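PDB 1E9R: conjugal transfer protein TRWB from Escherichia coli, which probably acts as a ring-forming, DNA-binding P-loop NTPase that couples DNA to the type IV secretion machinery during bacterial conjugation. Local coordinates for residues 124-127 with 128-132. Sequence-based numbering, arbitrary orientation.
Sequences DYDW and QRYAL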
ATOM      1  N   ASP B 124      -4.931 -29.498  30.489  1.00 49.79           N
ATOM      2  CA  ASP B 124      -3.874 -28.502  30.492  1.00 50.18           C
ATOM      3  C   ASP B 124      -3.882 -27.621  29.252  1.00 49.21           C
ATOM      4  O   ASP B 124      -3.588 -26.437  29.333  1.00 48.95           O
ATOM      5  CB  ASP B 124      -2.508 -29.175  30.626  1.00 51.83           C
ATOM      6  CG  ASP B 124      -1.371 -28.169  30.757  1.00 54.08           C
ATOM      7  OD1 ASP B 124      -1.526 -27.186  31.524  1.00 53.85           O
ATOM      8  OD2 ASP B 124      -0.319 -28.368  30.100  1.00 55.09           O
ATOM      9  N   TYR B 125      -4.222 -28.188  28.102  1.00 48.89           N
ATOM     10  CA  TYR B 125      -4.231 -27.399  26.878  1.00 49.40           C
ATOM     11  C   TYR B 125      -5.400 -26.414  26.785  1.00 47.04           C
ATOM     12  O   TYR B 125      -5.466 -25.612  25.850  1.00 46.29           O
ATOM     13  CB  TYR B 125      -4.204 -28.323  25.648  1.00 52.92           C
ATOM     14  CG  TYR B 125      -5.525 -28.979  25.283  1.00 58.46           C
ATOM     15  CD1 TYR B 125      -6.468 -28.312  24.479  1.00 59.50           C
ATOM     16  CD2 TYR B 125      -5.831 -30.273  25.727  1.00 60.27           C
ATOM     17  CE1 TYR B 125      -7.691 -28.925  24.125  1.00 61.58           C
ATOM     18  CE2 TYR B 125      -7.047 -30.894  25.382  1.00 61.47           C
ATOM     19  CZ  TYR B 125      -7.972 -30.216  24.582  1.00 63.05           C
ATOM     20  OH  TYR B 125      -9.171 -30.826  24.260  1.00 61.60           O
ATOM     21  N   ASP B 126      -6.316 -26.459  27.753  1.00 45.29           N
ATOM     22  CA  ASP B 126      -7.459 -25.549  27.738  1.00 41.78           C
ATOM     23  C   ASP B 126      -7.098 -24.149  28.192  1.00 40.31           C
ATOM     24  O   ASP B 126      -7.853 -23.210  27.953  1.00 39.55           O
ATOM     25  CB  ASP B 126      -8.597 -26.062  28.616  1.00 38.59           C
ATOM     26  CG  ASP B 126      -9.266 -27.269  28.038  1.00 37.88           C
ATOM     27  OD1 ASP B 126      -9.279 -27.394  26.800  1.00 38.33           O
ATOM     28  OD2 ASP B 126      -9.791 -28.088  28.816  1.00 37.70           O
ATOM     29  N   TRP B 127      -5.955 -23.997  28.855  1.00 37.79           N
ATOM     30  CA  TRP B 127      -5.561 -22.675  29.312  1.00 37.17           C
ATOM     31  C   TRP B 127      -5.296 -21.742  28.138  1.00 36.25           C
ATOM     32  O   TRP B 127      -5.803 -20.616  28.111  1.00 35.42           O
ATOM     33  CB  TRP B 127      -4.330 -22.748  30.214  1.00 36.89           C
ATOM     34  CG  TRP B 127      -4.607 -23.381  31.552  1.00 37.43           C
ATOM     35  CD1 TRP B 127      -4.192 -24.607  31.977  1.00 38.08           C
ATOM     36  CD2 TRP B 127      -5.380 -22.828  32.627  1.00 37.89           C
ATOM     37  NE1 TRP B 127      -4.655 -24.854  33.247  1.00 39.28           N
ATOM     38  CE2 TRP B 127      -5.388 -23.777  33.668  1.00 37.25           C
ATOM     39  CE3 TRP B 127      -6.067 -21.621  32.808  1.00 34.78           C
ATOM     40  CZ2 TRP B 127      -6.057 -23.558  34.875  1.00 36.58           C
ATOM     41  CZ3 TRP B 127      -6.732 -21.404  34.010  1.00 36.19           C
ATOM     42  CH2 TRP B 127      -6.721 -22.370  35.026  1.00 38.60           C
ATOM     43  N   GLN B 128      -4.511 -22.197  27.163  1.00 34.67           N
ATOM     44  CA  GLN B 128      -4.231 -21.364  25.995  1.00 36.01           C
ATOM     45  C   GLN B 128      -5.490 -21.249  25.134  1.00 36.15           C
ATOM     46  O   GLN B 128      -5.814 -20.198  24.572  1.00 38.57           O
ATOM     47  CB  GLN B 128      -3.082 -21.951  25.165  1.00 36.55           C
ATOM     48  CG  GLN B 128      -2.895 -21.260  23.798  1.00 38.57           C
ATOM     49  CD  GLN B 128      -2.748 -19.704  23.852  1.00 40.87           C
ATOM     50  OE1 GLN B 128      -2.852 -19.069  24.919  1.00 37.20           O
ATOM     51  NE2 GLN B 128      -2.505 -19.099  22.680  1.00 40.16           N
ATOM     52  N   ARG B 129      -6.198 -22.358  25.053  1.00 35.79           N
ATOM     53  CA  ARG B 129      -7.420 -22.451  24.294  1.00 34.63           C
ATOM     54  C   ARG B 129      -8.417 -21.349  24.671  1.00 33.31           C
ATOM     55  O   ARG B 129      -8.977 -20.680  23.805  1.00 31.56           O
ATOM     56  CB  ARG B 129      -8.014 -23.829  24.555  1.00 37.41           C
ATOM     57  CG  ARG B 129      -9.085 -24.250  23.619  1.00 39.83           C
ATOM     58  CD  ARG B 129      -9.477 -25.675  23.915  1.00 41.50           C
ATOM     59  NE  ARG B 129     -10.672 -26.037  23.166  1.00 42.52           N
ATOM     60  CZ  ARG B 129     -11.463 -27.058  23.462  1.00 42.19           C
ATOM     61  NH1 ARG B 129     -11.188 -27.835  24.503  1.00 41.20           N
ATOM     62  NH2 ARG B 129     -12.539 -27.289  22.720  1.00 45.01           N
ATOM     63  N   TYR B 130      -8.634 -21.147  25.965  1.00 31.58           N
ATOM     64  CA  TYR B 130      -9.590 -20.132  26.398  1.00 29.76           C
ATOM     65  C   TYR B 130      -8.963 -18.773  26.664  1.00 27.28           C
ATOM     66  O   TYR B 130      -9.669 -17.785  26.849  1.00 24.56           O
ATOM     67  CB  TYR B 130     -10.404 -20.635  27.605  1.00 30.10           C
ATOM     68  CG  TYR B 130     -11.261 -21.828  27.239  1.00 29.88           C
ATOM     69  CD1 TYR B 130     -12.381 -21.673  26.426  1.00 30.77           C
ATOM     70  CD2 TYR B 130     -10.884 -23.127  27.589  1.00 29.20           C
ATOM     71  CE1 TYR B 130     -13.099 -22.780  25.955  1.00 31.00           C
ATOM     72  CE2 TYR B 130     -11.599 -24.242  27.121  1.00 30.37           C
ATOM     73  CZ  TYR B 130     -12.700 -24.058  26.304  1.00 32.62           C
ATOM     74  OH  TYR B 130     -13.389 -25.141  25.811  1.00 33.73           O
ATOM     75  N   ALA B 131      -7.636 -18.720  26.673  1.00 26.87           N
ATOM     76  CA  ALA B 131      -6.943 -17.446  26.838  1.00 26.00           C
ATOM     77  C   ALA B 131      -7.199 -16.709  25.507  1.00 28.06           C
ATOM     78  O   ALA B 131      -7.363 -15.488  25.463  1.00 27.19           O
ATOM     79  CB  ALA B 131      -5.455 -17.687  27.042  1.00 25.08           C
ATOM     80  N   LEU B 132      -7.243 -17.495  24.432  1.00 27.40           N
ATOM     81  CA  LEU B 132      -7.498 -17.010  23.081  1.00 29.17           C
ATOM     82  C   LEU B 132      -8.913 -16.439  22.986  1.00 28.88           C
ATOM     83  O   LEU B 132      -9.198 -15.641  22.102  1.00 29.74           O
ATOM     84  CB  LEU B 132      -7.352 -18.172  22.097  1.00 29.70           C
ATOM     85  CG  LEU B 132      -6.318 -18.207  20.975  1.00 32.82           C
ATOM     86  CD1 LEU B 132      -5.239 -17.196  21.193  1.00 32.67           C
ATOM     87  CD2 LEU B 132      -5.744 -19.602  20.902  1.00 30.61           C
TER
HETATM   88  O   HOH W   1      -2.539 -24.137  27.579  1.00 43.79           O
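D126 and R129 form a salt bridge near the start of helix 126-134. NH1 of R129 donates to OD1 of D126 at 3.0 Å, meeting it on the syn side though 30° out of the carboxylate plane. The arginine chain runs extended from CG to NE, its CG anti to the backbone N (chi1 -166°), which carries the guanidinium alongside the aspartate. OD2 takes the backbone amides of R122 and N123 and a second salt bridge from R232, so both carboxylate oxygens are engaged.

Two tyrosines flank this pair. The Y125 ring lies beside the guanidinium, their planes 19° apart, and its CE1 comes 3.7 Å from CD of R129. Over the centre of one guanidinium face stands OH of Y130, whose ring meets CB of D126 with its edge. R129 NH2 bonds to T268 O, Y130 OH to S269 OG, and Y125 OH to D250 of the second subunit. Were R129 replaced by an alanine, OD1 of D126 would probably lose its charged mate and the Y125 ring the chain it rests against.

Along the backbone, Y130 N bonds to D126 O at 3.0 Å, while R129 N to Y125 O is weak at 3.4 Å. A water accepts from Q128 N at 2.8 Å and donates to D124 O.

Such i to i+3 and i to i+4 contacts run along one face in the N-terminal part of helix 126-134, which Y125 and R129 bring to the neighbouring subunit of the six-chain assembly.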